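Local atomic coordinates of designed CISK-PX domain (PDB entry 4OXW), a protein that is a computationally designed version of the CISK PX domain and, like natural PX domains, probably binds phosphoinositides at membrane surfaces. Residues A[11-16]-A[27-32]; A[64-69]-A[89-94]. All blocks are in the same frame, centred on the assembly; numbering follows the deposited sequence.

Contact 1: residues A[11-16]-A[27-32]; sequences SIPDFE and MYKIKV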
# COMPACT_ATOMS: atom_id res chain seq x y z
N SER A 11 -0.58 8.95 2.27
CA SER A 11 0.87 8.91 2.42
C SER A 11 1.24 7.69 3.25
O SER A 11 0.36 7.06 3.84
CB SER A 11 1.43 10.17 3.11
OG SER A 11 0.91 10.33 4.42
N ILE A 12 2.51 7.29 3.20
CA ILE A 12 3.02 6.17 3.97
C ILE A 12 4.26 6.62 4.73
O ILE A 12 5.41 6.53 4.22
CB ILE A 12 3.33 4.93 3.08
CG1 ILE A 12 2.12 4.58 2.23
CG2 ILE A 12 3.72 3.75 3.97
CD1 ILE A 12 2.35 3.37 1.33
N PRO A 13 4.05 7.16 5.94
CA PRO A 13 5.16 7.74 6.70
C PRO A 13 6.16 6.71 7.19
O PRO A 13 7.37 7.00 7.27
CB PRO A 13 4.44 8.42 7.88
CG PRO A 13 3.09 7.79 7.95
CD PRO A 13 2.74 7.50 6.52
N ASP A 14 5.68 5.51 7.51
CA ASP A 14 6.53 4.49 8.11
C ASP A 14 6.12 3.10 7.76
O ASP A 14 4.95 2.86 7.40
CB ASP A 14 6.44 4.55 9.63
CG ASP A 14 6.65 5.92 10.17
OD1 ASP A 14 7.83 6.35 10.22
OD2 ASP A 14 5.65 6.54 10.57
N PHE A 15 7.07 2.18 7.92
CA PHE A 15 6.79 0.75 8.03
C PHE A 15 7.06 0.29 9.48
O PHE A 15 7.74 0.99 10.27
CB PHE A 15 7.61 -0.04 7.02
CG PHE A 15 9.06 -0.01 7.24
CD1 PHE A 15 9.64 -0.74 8.24
CD2 PHE A 15 9.87 0.78 6.45
CE1 PHE A 15 11.02 -0.68 8.46
CE2 PHE A 15 11.23 0.82 6.64
CZ PHE A 15 11.80 0.10 7.66
N GLU A 16 6.48 -0.84 9.84
CA GLU A 16 6.58 -1.37 11.19
C GLU A 16 6.70 -2.88 11.09
O GLU A 16 6.07 -3.50 10.22
CB GLU A 16 5.33 -1.02 11.98
CG GLU A 16 5.20 0.47 12.24
CD GLU A 16 3.93 0.87 12.95
OE1 GLU A 16 3.20 -0.03 13.42
OE2 GLU A 16 3.68 2.10 13.02
N MET A 27 4.54 -4.30 7.94
CA MET A 27 3.33 -3.57 7.58
C MET A 27 3.65 -2.12 7.34
O MET A 27 4.54 -1.54 7.94
CB MET A 27 2.31 -3.70 8.68
CG MET A 27 1.91 -5.14 8.93
SD MET A 27 0.13 -5.32 8.93
CE MET A 27 0.06 -7.05 9.42
N TYR A 28 2.91 -1.52 6.41
CA TYR A 28 3.10 -0.14 5.99
C TYR A 28 1.93 0.64 6.54
O TYR A 28 0.80 0.21 6.39
CB TYR A 28 3.19 -0.01 4.43
CG TYR A 28 4.41 -0.77 3.92
CD1 TYR A 28 5.66 -0.16 3.85
CD2 TYR A 28 4.34 -2.11 3.61
CE1 TYR A 28 6.80 -0.85 3.48
CE2 TYR A 28 5.47 -2.83 3.22
CZ TYR A 28 6.73 -2.19 3.20
OH TYR A 28 7.91 -2.87 2.83
N LYS A 29 2.22 1.73 7.24
CA LYS A 29 1.20 2.58 7.81
C LYS A 29 0.75 3.60 6.76
O LYS A 29 1.52 4.48 6.38
CB LYS A 29 1.76 3.29 9.04
CG LYS A 29 0.78 4.25 9.65
CD LYS A 29 1.35 4.97 10.86
CE LYS A 29 0.25 5.77 11.54
NZ LYS A 29 0.77 6.58 12.69
N ILE A 30 -0.48 3.46 6.26
CA ILE A 30 -1.03 4.41 5.30
C ILE A 30 -1.88 5.46 6.07
O ILE A 30 -2.87 5.09 6.73
CB ILE A 30 -1.90 3.74 4.24
CG1 ILE A 30 -1.20 2.49 3.65
CG2 ILE A 30 -2.30 4.76 3.16
CD1 ILE A 30 -2.08 1.69 2.72
N LYS A 31 -1.48 6.71 5.98
CA LYS A 31 -2.24 7.85 6.56
C LYS A 31 -3.18 8.36 5.47
O LYS A 31 -2.77 8.59 4.33
CB LYS A 31 -1.29 8.96 7.04
CG LYS A 31 -0.58 8.62 8.34
CD LYS A 31 0.34 9.73 8.84
CE LYS A 31 -0.23 11.14 8.65
NZ LYS A 31 0.70 12.16 9.25
N VAL A 32 -4.47 8.47 5.81
CA VAL A 32 -5.51 8.79 4.84
C VAL A 32 -6.20 10.05 5.37
O VAL A 32 -6.53 10.11 6.54
CB VAL A 32 -6.52 7.66 4.69
CG1 VAL A 32 -7.57 8.00 3.63
CG2 VAL A 32 -5.83 6.35 4.36
O HOH W 1 -1.60 11.63 4.34
O HOH W 2 3.44 7.96 11.71
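With CG1 anti to its carbonyl carbon (chi1 -53°), I12 lays CG1 alongside I30 CG1, both side chains pointing the same way, 4.2 Å apart, while CG2 swings over to Y28 CB at 3.8 Å, near the plane of that tyrosine's ring. The two segments are neighbouring strands of the antiparallel beta hairpin 9-18/25-34 in the three-stranded PX-domain sheet. S11 and K31 bond both ways, and so do E16 and M27, where M27 N reaches E16 O at 2.9 Å. Between the S11-K31 and F15-Y28 pairs, segment 11-16 has one residue more than its partner: a beta bulge, with P13 at the kink. Proline brings no N-H, and K29 O is buried with no hydrogen-bond partner; I12 CA and P13 CD each approach it to 3.3 Å, the former as a CA-H...O contact. The K29 ammonium stays clear of direct contact with D14, and one water joins the two, donating to D14 OD2. Nearer the hairpin turn, Y28 CE1 rests on F15 CB. K31, extended through its second torsion, presses CD tightly on P13 CG at 3.5 Å.

Contact 2: residues A[64-69]-A[89-94]; sequences PELPPK and EKYIQR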
# COMPACT_ATOMS: atom_id res chain seq x y z
N PRO A 64 -1.35 1.95 -12.08
CA PRO A 64 0.07 2.17 -12.20
C PRO A 64 0.90 0.90 -11.94
O PRO A 64 0.38 -0.11 -11.48
CB PRO A 64 0.36 3.21 -11.12
CG PRO A 64 -0.72 3.10 -10.14
CD PRO A 64 -1.92 2.57 -10.87
N GLU A 65 2.18 1.01 -12.22
CA GLU A 65 3.14 -0.03 -11.92
C GLU A 65 3.29 -0.26 -10.40
O GLU A 65 3.53 0.67 -9.65
CB GLU A 65 4.48 0.40 -12.51
CG GLU A 65 5.55 -0.67 -12.36
CD GLU A 65 6.94 -0.17 -12.71
OE1 GLU A 65 7.11 1.06 -12.92
OE2 GLU A 65 7.86 -1.02 -12.76
N LEU A 66 3.14 -1.50 -9.96
CA LEU A 66 3.31 -1.85 -8.56
C LEU A 66 4.80 -2.12 -8.33
O LEU A 66 5.41 -2.78 -9.14
CB LEU A 66 2.55 -3.15 -8.25
CG LEU A 66 2.57 -3.57 -6.76
CD1 LEU A 66 1.69 -2.73 -5.86
CD2 LEU A 66 2.16 -5.01 -6.61
N PRO A 67 5.34 -1.70 -7.18
CA PRO A 67 6.72 -2.11 -6.82
C PRO A 67 6.89 -3.63 -6.85
O PRO A 67 5.97 -4.38 -6.53
CB PRO A 67 6.89 -1.55 -5.40
CG PRO A 67 5.97 -0.40 -5.38
CD PRO A 67 4.78 -0.77 -6.20
N PRO A 68 8.05 -4.09 -7.28
CA PRO A 68 8.22 -5.50 -7.57
C PRO A 68 8.31 -6.45 -6.37
O PRO A 68 8.66 -6.06 -5.23
CB PRO A 68 9.56 -5.52 -8.32
CG PRO A 68 10.30 -4.39 -7.81
CD PRO A 68 9.29 -3.32 -7.49
N LYS A 69 8.05 -7.73 -6.66
CA LYS A 69 8.30 -8.79 -5.71
C LYS A 69 9.80 -8.94 -5.54
O LYS A 69 10.56 -8.74 -6.48
CB LYS A 69 7.72 -10.14 -6.18
CG LYS A 69 6.21 -10.19 -6.17
CD LYS A 69 5.70 -11.61 -6.39
CE LYS A 69 5.84 -12.03 -7.84
NZ LYS A 69 4.76 -12.98 -8.24
N GLU A 89 4.04 4.08 -1.61
CA GLU A 89 3.43 5.41 -1.43
C GLU A 89 3.06 6.06 -2.77
O GLU A 89 1.93 6.52 -2.97
CB GLU A 89 4.34 6.33 -0.61
CG GLU A 89 3.76 7.73 -0.44
CD GLU A 89 4.66 8.61 0.43
OE1 GLU A 89 5.73 8.98 -0.08
OE2 GLU A 89 4.30 8.89 1.60
N LYS A 90 3.98 6.06 -3.71
CA LYS A 90 3.72 6.61 -5.06
C LYS A 90 2.59 5.83 -5.71
O LYS A 90 1.67 6.39 -6.33
CB LYS A 90 5.00 6.55 -5.91
CG LYS A 90 4.78 6.98 -7.35
CD LYS A 90 6.12 7.18 -8.04
CE LYS A 90 5.98 7.23 -9.56
NZ LYS A 90 7.30 7.26 -10.27
N TYR A 91 2.61 4.50 -5.54
CA TYR A 91 1.55 3.64 -6.10
C TYR A 91 0.14 4.03 -5.61
O TYR A 91 -0.77 4.31 -6.40
CB TYR A 91 1.81 2.20 -5.75
CG TYR A 91 0.77 1.23 -6.28
CD1 TYR A 91 0.85 0.75 -7.59
CD2 TYR A 91 -0.25 0.76 -5.46
CE1 TYR A 91 -0.11 -0.12 -8.09
CE2 TYR A 91 -1.20 -0.13 -5.93
CZ TYR A 91 -1.15 -0.55 -7.25
OH TYR A 91 -2.11 -1.42 -7.69
N ILE A 92 -0.03 4.05 -4.29
CA ILE A 92 -1.34 4.31 -3.73
C ILE A 92 -1.76 5.78 -4.00
O ILE A 92 -2.95 6.05 -4.22
CB ILE A 92 -1.46 3.87 -2.25
CG1 ILE A 92 -2.93 3.81 -1.83
CG2 ILE A 92 -0.66 4.78 -1.32
CD1 ILE A 92 -3.81 2.80 -2.56
N GLN A 93 -0.79 6.68 -4.04
CA GLN A 93 -1.11 8.11 -4.42
C GLN A 93 -1.64 8.18 -5.84
O GLN A 93 -2.59 8.92 -6.14
CB GLN A 93 0.11 9.02 -4.22
CG GLN A 93 0.41 9.27 -2.78
CD GLN A 93 1.68 10.06 -2.50
OE1 GLN A 93 2.54 10.21 -3.36
NE2 GLN A 93 1.80 10.57 -1.28
N ARG A 94 -1.01 7.41 -6.73
CA ARG A 94 -1.46 7.37 -8.10
C ARG A 94 -2.83 6.78 -8.20
O ARG A 94 -3.65 7.25 -8.99
CB ARG A 94 -0.48 6.58 -8.93
CG ARG A 94 0.73 7.39 -9.31
CD ARG A 94 0.45 8.13 -10.62
NE ARG A 94 1.44 9.16 -10.96
CZ ARG A 94 2.74 8.93 -11.15
NH1 ARG A 94 3.24 7.70 -11.00
NH2 ARG A 94 3.54 9.94 -11.46
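The Y91 ring has L66 CD1 over one face, almost exactly above its centre: the methyl sits 3.7 Å from the ring centroid and 5° off the normal, a clear CH-pi contact. At the edge, close to the ring plane, two backbone oxygens line up, E65 O beside CD1 and P64 O beside CE1, each 3.4 Å from its carbon. Y91 gets there because its CG is anti to the backbone N (chi1 180°), which sends the ring out from the helix into the curve of segment 64-69. P64 meets it roughly at right angles, its CG 3.8 Å from Y91 CD1, and the same CG packs on R94 CB one helical turn further on, at 3.7 Å. No hydrogen bond links the two segments; the phenol oxygen is instead paired with H52 ND1 on helix 45-58, a helix that L66 also touches. With an alanine in place of Y91, the L66 methyl would probably lose the aromatic face beneath it, and H52 ND1 its hydroxyl partner. P64 and P67 frame a PxxP sequence, so this is the proline-rich loop of the PX fold, laid against helix 78-96.

Contact 1 and contact 2 have centres 14 Å apart and meet through helix 78-96, which turns one side to the sheet and another to the proline-rich loop. I12 N hydrogen-bonds E89 OE2 at 2.9 Å, close to the bulge, and I92 CG2 comes to 4.2 Å from I12 CD1, while Y91 points off toward 64-69. The same helix supplies R84, which touches Y28 of contact 1 and hydrogen-bonds P68 O beyond the packed part of contact 2. A sulfate ion, probably from the crystallisation liquor, lies about 6 Å from the Y28 side chain; this is consistent with an anion pocket such as PX domains use for phosphoinositide headgroups.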